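Local coordinates for maleylacetate reductase (Rhizobium, PDB 3W5S), which catalyses the NADH-dependent reduction of maleylacetate to 3-oxoadipate in the breakdown of gamma-resorcylate, and works as a homodimer, at residues Met255-Lys260 with Thr355-Leu360; Glu289-Asp294 with Cys348-Glu353; His277-Pro282 with Gln362-Gly367; Arg48-Ser53 with Pro131-Pro136. All blocks are in the same frame, centred on the assembly; numbering follows the deposited sequence.

Contact 1: residues Met255-Lys260 with Thr355-Leu360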
loop_
_atom_site.group_PDB
_atom_site.type_symbol
_atom_site.label_atom_id
_atom_site.label_comp_id
_atom_site.label_asym_id
_atom_site.label_seq_id
_atom_site.Cartn_x
_atom_site.Cartn_y
_atom_site.Cartn_z
ATOM N N MET A 255 -7.449 1.453 14.599
ATOM C CA MET A 255 -6.836 1.297 15.914
ATOM C C MET A 255 -7.815 0.705 16.914
ATOM O O MET A 255 -8.998 0.452 16.611
ATOM C CB MET A 255 -6.213 2.625 16.379
ATOM C CG MET A 255 -7.230 3.765 16.457
ATOM S SD MET A 255 -6.619 5.510 16.588
ATOM C CE MET A 255 -8.152 6.313 16.180
ATOM N N SER A 256 -7.284 0.453 18.107
ATOM C CA SER A 256 -8.017 -0.343 19.070
ATOM C C SER A 256 -7.775 0.166 20.494
ATOM O O SER A 256 -7.493 1.366 20.698
ATOM C CB SER A 256 -7.636 -1.823 18.879
ATOM O OG SER A 256 -8.465 -2.695 19.637
ATOM N N LEU A 257 -7.909 -0.734 21.461
ATOM C CA LEU A 257 -7.824 -0.377 22.890
ATOM C C LEU A 257 -6.622 0.462 23.254
ATOM O O LEU A 257 -6.755 1.431 24.027
ATOM C CB LEU A 257 -7.855 -1.660 23.758
ATOM C CG LEU A 257 -7.578 -1.470 25.252
ATOM C CD1 LEU A 257 -8.685 -0.668 25.886
ATOM C CD2 LEU A 257 -7.354 -2.833 25.925
ATOM N N HIS A 258 -5.442 0.107 22.753
ATOM C CA HIS A 258 -4.265 0.843 23.151
ATOM C C HIS A 258 -4.365 2.328 22.773
ATOM O O HIS A 258 -4.145 3.211 23.619
ATOM C CB HIS A 258 -3.010 0.254 22.525
ATOM C CG HIS A 258 -1.810 1.102 22.744
ATOM N ND1 HIS A 258 -1.078 1.071 23.915
ATOM C CD2 HIS A 258 -1.266 2.089 21.985
ATOM C CE1 HIS A 258 -0.086 1.940 23.835
ATOM N NE2 HIS A 258 -0.195 2.590 22.685
ATOM N N HIS A 259 -4.708 2.603 21.520
ATOM C CA HIS A 259 -4.847 3.987 21.105
ATOM C C HIS A 259 -5.961 4.695 21.868
ATOM O O HIS A 259 -5.800 5.868 22.219
ATOM C CB HIS A 259 -4.986 4.128 19.579
ATOM C CG HIS A 259 -3.729 3.791 18.827
ATOM N ND1 HIS A 259 -3.303 2.489 18.641
ATOM C CD2 HIS A 259 -2.826 4.570 18.184
ATOM C CE1 HIS A 259 -2.173 2.484 17.950
ATOM N NE2 HIS A 259 -1.876 3.729 17.645
ATOM N N LYS A 260 -7.057 3.993 22.169
ATOM C CA LYS A 260 -8.152 4.592 22.935
ATOM C C LYS A 260 -7.654 5.042 24.302
ATOM O O LYS A 260 -7.963 6.156 24.726
ATOM C CB LYS A 260 -9.323 3.612 23.097
ATOM C CG LYS A 260 -10.514 4.212 23.884
ATOM C CD LYS A 260 -11.145 5.387 23.166
ATOM C CE LYS A 260 -12.139 6.094 24.065
ATOM N NZ LYS A 260 -12.801 7.214 23.299
ATOM N N THR A 355 -14.380 -2.374 34.307
ATOM C CA THR A 355 -13.629 -3.161 35.290
ATOM C C THR A 355 -12.272 -3.619 34.743
ATOM O O THR A 355 -11.231 -3.425 35.384
ATOM C CB THR A 355 -14.474 -4.342 35.830
ATOM O OG1 THR A 355 -15.583 -3.819 36.583
ATOM C CG2 THR A 355 -13.631 -5.225 36.734
ATOM N N ALA A 356 -12.290 -4.186 33.540
ATOM C CA ALA A 356 -11.072 -4.619 32.875
ATOM C C ALA A 356 -10.114 -3.465 32.588
ATOM O O ALA A 356 -8.913 -3.592 32.813
ATOM C CB ALA A 356 -11.414 -5.367 31.596
ATOM N N ILE A 357 -10.645 -2.335 32.111
ATOM C CA ILE A 357 -9.789 -1.195 31.783
ATOM C C ILE A 357 -9.160 -0.659 33.062
ATOM O O ILE A 357 -7.962 -0.372 33.104
ATOM C CB ILE A 357 -10.568 -0.070 31.056
ATOM C CG1 ILE A 357 -11.016 -0.546 29.673
ATOM C CG2 ILE A 357 -9.704 1.216 30.961
ATOM C CD1 ILE A 357 -11.889 0.472 28.896
ATOM N N ARG A 358 -9.956 -0.566 34.129
ATOM C CA ARG A 358 -9.429 -0.072 35.405
ATOM C C ARG A 358 -8.259 -0.945 35.898
ATOM O O ARG A 358 -7.235 -0.416 36.342
ATOM C CB ARG A 358 -10.538 0.035 36.462
ATOM C CG ARG A 358 -10.052 0.455 37.849
ATOM C CD ARG A 358 -9.475 1.857 37.837
ATOM N NE ARG A 358 -9.136 2.297 39.195
ATOM C CZ ARG A 358 -7.972 2.052 39.791
ATOM N NH1 ARG A 358 -7.011 1.375 39.153
ATOM N NH2 ARG A 358 -7.763 2.497 41.022
ATOM N N ALA A 359 -8.409 -2.265 35.793
ATOM C CA ALA A 359 -7.349 -3.184 36.223
ATOM C C ALA A 359 -6.105 -3.027 35.380
ATOM O O ALA A 359 -4.991 -3.062 35.887
ATOM C CB ALA A 359 -7.833 -4.615 36.162
ATOM N N LEU A 360 -6.295 -2.867 34.074
ATOM C CA LEU A 360 -5.161 -2.642 33.176
ATOM C C LEU A 360 -4.419 -1.355 33.532
ATOM O O LEU A 360 -3.181 -1.329 33.601
ATOM C CB LEU A 360 -5.632 -2.641 31.716
ATOM C CG LEU A 360 -4.609 -2.641 30.585
ATOM C CD1 LEU A 360 -5.296 -3.075 29.286
ATOM C CD2 LEU A 360 -3.997 -1.245 30.433
#

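Contact 2: residues Glu289-Asp294 with Cys348-Glu353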
loop_
_atom_site.group_PDB
_atom_site.type_symbol
_atom_site.label_atom_id
_atom_site.label_comp_id
_atom_site.label_asym_id
_atom_site.label_seq_id
_atom_site.Cartn_x
_atom_site.Cartn_y
_atom_site.Cartn_z
ATOM N N GLU A 289 -3.310 -9.973 23.716
ATOM C CA GLU A 289 -2.599 -11.214 23.370
ATOM C C GLU A 289 -3.199 -12.449 24.034
ATOM O O GLU A 289 -3.066 -13.554 23.518
ATOM C CB GLU A 289 -1.105 -11.068 23.727
ATOM C CG GLU A 289 -0.221 -12.195 23.244
ATOM C CD GLU A 289 1.254 -11.917 23.488
ATOM O OE1 GLU A 289 1.563 -11.141 24.432
ATOM O OE2 GLU A 289 2.083 -12.475 22.713
ATOM N N GLN A 290 -3.882 -12.265 25.157
ATOM C CA GLN A 290 -4.563 -13.370 25.822
ATOM C C GLN A 290 -5.630 -13.964 24.928
ATOM O O GLN A 290 -5.871 -15.172 24.973
ATOM C CB GLN A 290 -5.204 -12.872 27.113
ATOM C CG GLN A 290 -4.185 -12.573 28.170
ATOM C CD GLN A 290 -3.702 -13.847 28.861
ATOM O OE1 GLN A 290 -2.514 -14.178 28.836
ATOM N NE2 GLN A 290 -4.631 -14.573 29.472
ATOM N N ALA A 291 -6.244 -13.120 24.100
ATOM C CA ALA A 291 -7.364 -13.535 23.257
ATOM C C ALA A 291 -6.997 -13.911 21.823
ATOM O O ALA A 291 -7.574 -14.871 21.264
ATOM C CB ALA A 291 -8.430 -12.424 23.254
ATOM N N VAL A 292 -6.026 -13.201 21.241
ATOM C CA VAL A 292 -5.620 -13.428 19.850
ATOM C C VAL A 292 -4.108 -13.595 19.721
ATOM O O VAL A 292 -3.445 -12.847 18.977
ATOM C CB VAL A 292 -6.152 -12.337 18.880
ATOM C CG1 VAL A 292 -7.670 -12.432 18.784
ATOM C CG2 VAL A 292 -5.731 -10.935 19.294
ATOM N N PRO A 293 -3.536 -14.584 20.441
ATOM C CA PRO A 293 -2.081 -14.695 20.406
ATOM C C PRO A 293 -1.547 -15.006 19.018
ATOM O O PRO A 293 -0.427 -14.616 18.704
ATOM C CB PRO A 293 -1.783 -15.845 21.379
ATOM C CG PRO A 293 -3.020 -16.661 21.399
ATOM C CD PRO A 293 -4.135 -15.629 21.290
ATOM N N ASP A 294 -2.359 -15.695 18.221
ATOM C CA ASP A 294 -2.035 -16.009 16.839
ATOM C C ASP A 294 -1.860 -14.763 15.950
ATOM O O ASP A 294 -1.004 -14.739 15.063
ATOM C CB ASP A 294 -3.084 -16.971 16.263
ATOM C CG ASP A 294 -4.515 -16.410 16.310
ATOM O OD1 ASP A 294 -4.974 -15.842 17.340
ATOM O OD2 ASP A 294 -5.215 -16.589 15.296
ATOM N N CYS A 348 -12.186 -3.682 19.692
ATOM C CA CYS A 348 -11.157 -4.578 20.252
ATOM C C CYS A 348 -11.608 -6.049 20.129
ATOM O O CYS A 348 -12.786 -6.340 20.318
ATOM C CB CYS A 348 -10.966 -4.233 21.727
ATOM S SG CYS A 348 -9.520 -5.038 22.497
ATOM N N PRO A 349 -10.681 -6.991 19.838
ATOM C CA PRO A 349 -11.068 -8.409 19.750
ATOM C C PRO A 349 -11.453 -9.027 21.095
ATOM O O PRO A 349 -12.071 -10.083 21.115
ATOM C CB PRO A 349 -9.824 -9.103 19.137
ATOM C CG PRO A 349 -8.727 -8.152 19.285
ATOM C CD PRO A 349 -9.298 -6.759 19.377
ATOM N N ARG A 350 -11.111 -8.347 22.188
ATOM C CA ARG A 350 -11.505 -8.729 23.540
ATOM C C ARG A 350 -12.489 -7.657 24.056
ATOM O O ARG A 350 -12.288 -6.462 23.765
ATOM C CB ARG A 350 -10.225 -8.778 24.397
ATOM C CG ARG A 350 -10.364 -9.482 25.703
ATOM C CD ARG A 350 -9.038 -9.875 26.297
ATOM N NE ARG A 350 -9.299 -10.257 27.664
ATOM C CZ ARG A 350 -8.406 -10.400 28.631
ATOM N NH1 ARG A 350 -7.118 -10.220 28.412
ATOM N NH2 ARG A 350 -8.823 -10.753 29.843
ATOM N N PRO A 351 -13.534 -8.050 24.816
ATOM C CA PRO A 351 -14.403 -7.064 25.466
ATOM C C PRO A 351 -13.547 -6.174 26.344
ATOM O O PRO A 351 -12.607 -6.665 26.974
ATOM C CB PRO A 351 -15.320 -7.918 26.353
ATOM C CG PRO A 351 -15.404 -9.220 25.649
ATOM C CD PRO A 351 -14.006 -9.425 25.067
ATOM N N VAL A 352 -13.864 -4.887 26.369
ATOM C CA VAL A 352 -13.092 -3.913 27.136
ATOM C C VAL A 352 -14.032 -3.061 27.996
ATOM O O VAL A 352 -14.201 -1.854 27.760
ATOM C CB VAL A 352 -12.144 -3.055 26.215
ATOM C CG1 VAL A 352 -10.956 -3.885 25.738
ATOM C CG2 VAL A 352 -12.876 -2.483 25.007
ATOM N N GLU A 353 -14.626 -3.691 29.002
ATOM C CA GLU A 353 -15.529 -2.975 29.909
ATOM C C GLU A 353 -14.742 -2.287 31.021
ATOM O O GLU A 353 -13.536 -2.521 31.170
ATOM C CB GLU A 353 -16.642 -3.891 30.450
ATOM C CG GLU A 353 -17.650 -4.337 29.378
#

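Contact 3: residues His277-Pro282 with Gln362-Gly367. With SO4 (sulfate ion), chain C.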
loop_
_atom_site.group_PDB
_atom_site.type_symbol
_atom_site.label_atom_id
_atom_site.label_comp_id
_atom_site.label_asym_id
_atom_site.label_seq_id
_atom_site.Cartn_x
_atom_site.Cartn_y
_atom_site.Cartn_z
ATOM N N HIS A 277 2.033 6.353 25.272
ATOM C CA HIS A 277 2.182 5.167 24.429
ATOM C C HIS A 277 3.204 4.182 24.955
ATOM O O HIS A 277 2.931 2.977 25.034
ATOM C CB HIS A 277 2.590 5.600 23.013
ATOM C CG HIS A 277 1.423 5.953 22.149
ATOM N ND1 HIS A 277 0.757 4.998 21.410
ATOM C CD2 HIS A 277 0.809 7.132 21.884
ATOM C CE1 HIS A 277 -0.240 5.560 20.757
ATOM N NE2 HIS A 277 -0.231 6.858 21.018
ATOM N N ALA A 278 4.400 4.688 25.262
ATOM C CA ALA A 278 5.473 3.822 25.711
ATOM C C ALA A 278 5.101 3.049 26.958
ATOM O O ALA A 278 5.380 1.858 27.044
ATOM C CB ALA A 278 6.730 4.633 25.985
ATOM N N VAL A 279 4.491 3.740 27.926
ATOM C CA VAL A 279 4.110 3.104 29.187
ATOM C C VAL A 279 2.988 2.089 29.007
ATOM O O VAL A 279 3.071 0.980 29.538
ATOM C CB VAL A 279 3.681 4.156 30.209
ATOM C CG1 VAL A 279 3.030 3.446 31.416
ATOM C CG2 VAL A 279 4.918 4.941 30.656
ATOM N N LEU A 280 1.971 2.435 28.230
ATOM C CA LEU A 280 0.802 1.565 28.146
ATOM C C LEU A 280 1.009 0.340 27.262
ATOM O O LEU A 280 0.385 -0.694 27.488
ATOM C CB LEU A 280 -0.412 2.341 27.624
ATOM C CG LEU A 280 -1.035 3.302 28.613
ATOM C CD1 LEU A 280 -2.115 4.100 27.899
ATOM C CD2 LEU A 280 -1.628 2.534 29.772
ATOM N N LEU A 281 1.871 0.467 26.256
ATOM C CA LEU A 281 1.906 -0.563 25.181
ATOM C C LEU A 281 2.126 -2.009 25.667
ATOM O O LEU A 281 1.434 -2.902 25.216
ATOM C CB LEU A 281 2.923 -0.158 24.095
ATOM C CG LEU A 281 2.828 -1.061 22.841
ATOM C CD1 LEU A 281 1.469 -0.947 22.146
ATOM C CD2 LEU A 281 3.949 -0.715 21.883
ATOM N N PRO A 282 3.041 -2.247 26.624
ATOM C CA PRO A 282 3.205 -3.670 27.004
ATOM C C PRO A 282 1.916 -4.230 27.631
ATOM O O PRO A 282 1.598 -5.429 27.474
ATOM C CB PRO A 282 4.370 -3.630 28.016
ATOM C CG PRO A 282 5.143 -2.384 27.596
ATOM C CD PRO A 282 4.068 -1.382 27.246
ATOM N N GLN A 362 -4.397 0.069 36.395
ATOM C CA GLN A 362 -3.695 -0.202 37.660
ATOM C C GLN A 362 -2.366 -0.913 37.434
ATOM O O GLN A 362 -1.361 -0.543 38.024
ATOM C CB GLN A 362 -4.561 -0.983 38.654
ATOM C CG GLN A 362 -3.900 -1.102 40.028
ATOM C CD GLN A 362 -3.794 0.245 40.719
ATOM O OE1 GLN A 362 -4.754 1.024 40.723
ATOM N NE2 GLN A 362 -2.624 0.536 41.308
ATOM N N ARG A 363 -2.346 -1.899 36.537
ATOM C CA ARG A 363 -1.088 -2.552 36.185
ATOM C C ARG A 363 -0.082 -1.550 35.596
ATOM O O ARG A 363 1.088 -1.564 35.959
ATOM C CB ARG A 363 -1.329 -3.715 35.207
ATOM C CG ARG A 363 -2.107 -4.870 35.854
ATOM C CD ARG A 363 -2.114 -6.131 34.984
ATOM N NE ARG A 363 -2.880 -6.021 33.741
ATOM C CZ ARG A 363 -4.206 -6.119 33.629
ATOM N NH1 ARG A 363 -4.975 -6.303 34.698
ATOM N NH2 ARG A 363 -4.768 -6.032 32.430
ATOM N N ALA A 364 -0.552 -0.679 34.701
ATOM C CA ALA A 364 0.339 0.295 34.061
ATOM C C ALA A 364 0.830 1.340 35.056
ATOM O O ALA A 364 1.952 1.813 34.949
ATOM C CB ALA A 364 -0.352 0.948 32.865
ATOM N N PHE A 365 0.003 1.636 36.063
ATOM C CA PHE A 365 0.382 2.576 37.120
ATOM C C PHE A 365 1.556 2.032 37.924
ATOM O O PHE A 365 2.472 2.764 38.279
ATOM C CB PHE A 365 -0.831 2.841 38.030
ATOM C CG PHE A 365 -0.522 3.744 39.207
ATOM C CD1 PHE A 365 -0.543 5.127 39.066
ATOM C CD2 PHE A 365 -0.164 3.203 40.432
ATOM C CE1 PHE A 365 -0.235 5.944 40.146
ATOM C CE2 PHE A 365 0.147 4.004 41.497
ATOM C CZ PHE A 365 0.108 5.375 41.352
ATOM N N GLU A 366 1.510 0.729 38.192
ATOM C CA GLU A 366 2.510 0.045 38.975
ATOM C C GLU A 366 3.819 -0.166 38.211
ATOM O O GLU A 366 4.890 -0.113 38.793
ATOM C CB GLU A 366 1.900 -1.253 39.508
ATOM C CG GLU A 366 0.904 -0.909 40.625
ATOM C CD GLU A 366 -0.148 -1.951 40.900
ATOM O OE1 GLU A 366 -0.185 -2.983 40.193
ATOM O OE2 GLU A 366 -0.950 -1.723 41.839
ATOM N N GLY A 367 3.724 -0.411 36.902
ATOM C CA GLY A 367 4.912 -0.488 36.052
ATOM C C GLY A 367 5.731 -1.772 36.116
ATOM O O GLY A 367 6.876 -1.765 35.686
HETATM S S SO4 C . -1.479 8.659 18.010
HETATM O O1 SO4 C . -1.930 7.832 16.868
HETATM O O2 SO4 C . -2.093 8.183 19.232
HETATM O O3 SO4 C . -0.035 8.582 18.137
HETATM O O4 SO4 C . -1.967 10.015 17.808
#

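Contact 4: residues Arg48-Ser53 with Pro131-Pro136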
loop_
_atom_site.group_PDB
_atom_site.type_symbol
_atom_site.label_atom_id
_atom_site.label_comp_id
_atom_site.label_asym_id
_atom_site.label_seq_id
_atom_site.Cartn_x
_atom_site.Cartn_y
_atom_site.Cartn_z
ATOM N N ARG A 48 5.137 23.963 -5.722
ATOM C CA ARG A 48 4.844 24.299 -7.122
ATOM C C ARG A 48 4.129 23.172 -7.870
ATOM O O ARG A 48 3.285 23.430 -8.742
ATOM C CB ARG A 48 6.130 24.689 -7.849
ATOM C CG ARG A 48 6.780 25.965 -7.330
ATOM C CD ARG A 48 7.895 26.430 -8.277
ATOM N NE ARG A 48 9.013 25.482 -8.297
ATOM C CZ ARG A 48 10.130 25.607 -7.577
ATOM N NH1 ARG A 48 10.312 26.662 -6.783
ATOM N NH2 ARG A 48 11.083 24.682 -7.670
ATOM N N ARG A 49 4.455 21.926 -7.524
ATOM C CA ARG A 49 3.855 20.761 -8.166
ATOM C C ARG A 49 2.350 20.713 -7.883
ATOM O O ARG A 49 1.561 20.265 -8.718
ATOM C CB ARG A 49 4.556 19.483 -7.692
ATOM C CG ARG A 49 4.124 18.226 -8.381
ATOM C CD ARG A 49 4.993 17.044 -7.943
ATOM N NE ARG A 49 4.994 16.003 -8.965
ATOM C CZ ARG A 49 4.009 15.129 -9.145
ATOM N NH1 ARG A 49 4.098 14.228 -10.116
ATOM N NH2 ARG A 49 2.938 15.160 -8.362
ATOM N N LEU A 50 1.961 21.217 -6.713
ATOM C CA LEU A 50 0.555 21.321 -6.335
ATOM C C LEU A 50 -0.154 22.524 -6.964
ATOM O O LEU A 50 -1.366 22.690 -6.797
ATOM C CB LEU A 50 0.439 21.393 -4.816
ATOM C CG LEU A 50 0.735 20.099 -4.049
ATOM C CD1 LEU A 50 0.870 20.398 -2.573
ATOM C CD2 LEU A 50 -0.344 19.035 -4.293
ATOM N N GLY A 51 0.602 23.363 -7.670
ATOM C CA GLY A 51 0.067 24.573 -8.278
ATOM C C GLY A 51 -0.151 25.686 -7.267
ATOM O O GLY A 51 -0.953 26.593 -7.508
ATOM N N LEU A 52 0.565 25.614 -6.140
ATOM C CA LEU A 52 0.376 26.542 -5.031
ATOM C C LEU A 52 1.568 27.484 -4.877
ATOM O O LEU A 52 2.601 27.293 -5.522
ATOM C CB LEU A 52 0.127 25.754 -3.724
ATOM C CG LEU A 52 -1.041 24.748 -3.745
ATOM C CD1 LEU A 52 -1.064 23.874 -2.496
ATOM C CD2 LEU A 52 -2.394 25.448 -3.953
ATOM N N SER A 53 1.440 28.502 -4.027
ATOM C CA SER A 53 2.491 29.509 -3.949
ATOM C C SER A 53 2.616 30.270 -2.634
ATOM O O SER A 53 3.466 31.139 -2.529
ATOM C CB SER A 53 2.343 30.515 -5.096
ATOM O OG SER A 53 1.158 31.267 -4.930
ATOM N N PRO A 131 -4.396 22.384 1.523
ATOM C CA PRO A 131 -3.504 21.264 1.246
ATOM C C PRO A 131 -2.362 21.253 2.254
ATOM O O PRO A 131 -1.946 22.302 2.738
ATOM C CB PRO A 131 -2.994 21.580 -0.165
ATOM C CG PRO A 131 -4.144 22.401 -0.797
ATOM C CD PRO A 131 -4.531 23.282 0.351
ATOM N N GLN A 132 -1.884 20.053 2.564
ATOM C CA GLN A 132 -0.799 19.876 3.525
ATOM C C GLN A 132 0.415 19.236 2.882
ATOM O O GLN A 132 0.279 18.200 2.202
ATOM C CB GLN A 132 -1.241 18.955 4.650
ATOM C CG GLN A 132 -2.452 19.401 5.441
ATOM C CD GLN A 132 -2.972 18.244 6.284
ATOM O OE1 GLN A 132 -2.367 17.864 7.285
ATOM N NE2 GLN A 132 -4.076 17.642 5.839
ATOM N N ILE A 133 1.590 19.833 3.108
ATOM C CA ILE A 133 2.862 19.193 2.839
ATOM C C ILE A 133 3.513 18.962 4.191
ATOM O O ILE A 133 3.827 19.915 4.909
ATOM C CB ILE A 133 3.751 20.088 1.982
ATOM C CG1 ILE A 133 3.110 20.271 0.602
ATOM C CG2 ILE A 133 5.147 19.455 1.821
ATOM C CD1 ILE A 133 3.797 21.377 -0.214
ATOM N N VAL A 134 3.691 17.695 4.559
ATOM C CA VAL A 134 4.173 17.369 5.893
ATOM C C VAL A 134 5.615 16.909 5.840
ATOM O O VAL A 134 5.978 16.065 5.000
ATOM C CB VAL A 134 3.304 16.287 6.573
ATOM C CG1 VAL A 134 3.749 16.090 8.023
ATOM C CG2 VAL A 134 1.819 16.698 6.569
ATOM N N ILE A 135 6.413 17.452 6.753
ATOM C CA ILE A 135 7.837 17.118 6.851
ATOM C C ILE A 135 8.064 16.550 8.271
ATOM O O ILE A 135 8.390 17.298 9.202
ATOM C CB ILE A 135 8.738 18.335 6.556
ATOM C CG1 ILE A 135 8.344 19.000 5.224
ATOM C CG2 ILE A 135 10.186 17.882 6.452
ATOM C CD1 ILE A 135 9.036 20.324 5.015
ATOM N N PRO A 136 7.911 15.222 8.442
ATOM C CA PRO A 136 7.984 14.662 9.808
ATOM C C PRO A 136 9.381 14.606 10.350
ATOM O O PRO A 136 10.340 14.302 9.626
ATOM C CB PRO A 136 7.435 13.231 9.669
ATOM C CG PRO A 136 7.359 12.967 8.219
ATOM C CD PRO A 136 7.488 14.238 7.430
#

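Contact 1: residues Met255-Lys260 with Thr355-Leu360
L257, in the first turn of helix 257-269, sends its side chain between I357 and L360 of helix 354-366, and these three residues make up the whole contact. The contact is entirely apolar. L257 and L360 meet tip to tip, methyl against methyl, with CD2 of L257 3.9 Å from CD1 of L360. Both leucines hold CG anti to the backbone N (chi1 172° in L257 and -171° in L360), which extends the two side chains from their helices toward each other. The other branch of L257 stays farther off, its CD1 lying 4.4 Å from CG1 of I357. The two methyls of one leucine thus serve two residues that stand three positions apart on the partner helix, and so nearly on the same side of it. L257 has the largest share of the buried surface, about as much as I357 and L360 together. The backbones remain well separated, with CA of L257 9.1 Å from CA of I357, and the side chains alone bridge the distance. All three residues are buried, so the bridge belongs to the interior of the helical domain. The start of helix 257-269 has polar ties of its own: E197 accepts hydrogen bonds from the backbone N atoms of S256 and H258, and S256 OG bonds to the carbonyl of W347. Around the leucine pair, L261 from the next turn of helix 257-269 touches both I357 and L360, helix 334-341 covers I357 through A338 and A341, and Y287 of helix 273-289 packs against L257.

Contact 2: residues Glu289-Asp294 with Cys348-Glu353
NH1 of R350 is hydrogen-bonded to the backbone O of Y287 and at the same time rests on the aliphatic part of Q290, 3.5 Å from its CB and 3.8 Å from its CG. The arginine chain is extended from CG to NE, with CG anti to the backbone N (chi1 -165°), and this straight course carries the guanidinium past A291 to the last turn of helix 273-289. On the way, CD of R350 passes the methyl CB of A291 at 4.0 Å. R350 and Q290 run side by side and point the same way, but their flat ends are not stacked, as the amide and guanidinium planes stand 47° apart. Y287 also takes the arginine in a cation-pi interaction, and its OH bonds to the carbonyl of P351, so one tyrosine probably does much to fix both the charged group and the backbone beyond it. A separate apolar patch lies at V292. Its side chain crosses the ring of P349 at about a right angle, with CG1 4.0 Å from CB of P349 and CG2 4.1 Å from its CG. A weak bond from N of R350 to SG of C348 (3.7 Å) spans P349. Residues Q290-V292 join helix 273-289 to helix 293-303. The other segment, 348-353, has no regular structure and leads into helix 354-366. Their meeting is a packing of two interhelical connections at the periphery of the all-helical C-terminal domain of the iron-containing alcohol dehydrogenase family.

Contact 3: residues His277-Pro282 with Gln362-Gly367
L280 and V279 of helix 273-289 close on A364 of helix 354-366, whose CB points toward them. A methyl of L280 makes the nearest approach, CD2 lying 3.7 Å from CB of A364. V279 flanks the same alanine with CG1, 4.0 Å from the carbonyl O of A364. Its chi1 of 169° sets CG1 anti to the backbone N and brings it alongside that carbonyl. The small alanine lets the helices come close, with CA of L280 only 6.1 Å from CA of A364. On the same helix, Q362 NE2 bonds to OE2 of E366, one turn later, meeting it from above the carboxylate plane. At the other end of 277-282, away from A364, the ring of H277 turns its edge to the sulfate and donates from NE2 to O2 at 2.9 Å (N-H...O 152°), while the ring also packs edge-to-face with H259. An alanine in place of H277 would probably leave the sulfate with one donor fewer and take away the ring that meets H259 edge-to-face. N190, H263 and H273 also bond this sulfate, probably picked up from the crystallisation liquor, in a histidine-rich pocket consistent with the active-site cleft of iron-containing alcohol dehydrogenases.

Contact 4: residues Arg48-Ser53 with Pro131-Pro136
The puckered ring of P131 receives L52 at its CB-CG side. CD1 of L52 comes in above the mean ring plane and outside the CB-CG edge, equally far from both atoms (3.8 Å from CB and from CG of P131), and the two side chains run obliquely to one another. With chi1 at -55°, CG of L52 is anti to its own carbonyl carbon, and the branched end is directed at the ring. A second pair lies beside the first. L50 and I133 slide past each other in opposite directions, and CD1 of L50 touches CD1 of I133 at 3.9 Å and, at the same distance, its CG1. The chain of I133 is extended to CD1 (chi2 169°), which lets it lie along the leucine methyl. Between the two leucines, G51 turns the chain out of the helix in a Schellman motif, with its N bonded to O of R48 and its phi at 77°, a value that favours glycine. This turn lies in the crossover from strand 31-35 to strand 55-58 of the six-stranded parallel sheet in the NADH-binding domain, and the leucines on either side of it cover the beginning of strand 132-136. P131 and I133 face the turn, whereas Q132 faces away, toward helix 115-128. Strand 132-136 is interior to the sheet, with strands 108-113 and 168-171 as neighbours; P131 and I133 both bond through the backbone to V109. L50 also reaches V168, L52 touches C108, and N of S53 is held by the carboxylate of D107.

In the fold
Contact 4 comes first along the chain, in the parallel sheet of the N-terminal NADH-binding domain, and closes before the others open. Contacts 1, 2 and 3 share the helical C-terminal domain, their centres 37 to 41 Å from that of contact 4 and on the other side of the chain's centre. Contacts 1 and 3 both use helix 354-366, bringing it against the successive helices 257-269 and 273-289; their segments alternate along the chain and their centres are 11 Å apart. Contact 2 is nested within the loops closed by both and touches contact 1, as V352 packs on L257. The last helix is thereby tied to two earlier ones, one of which carries H277 of the sulfate site.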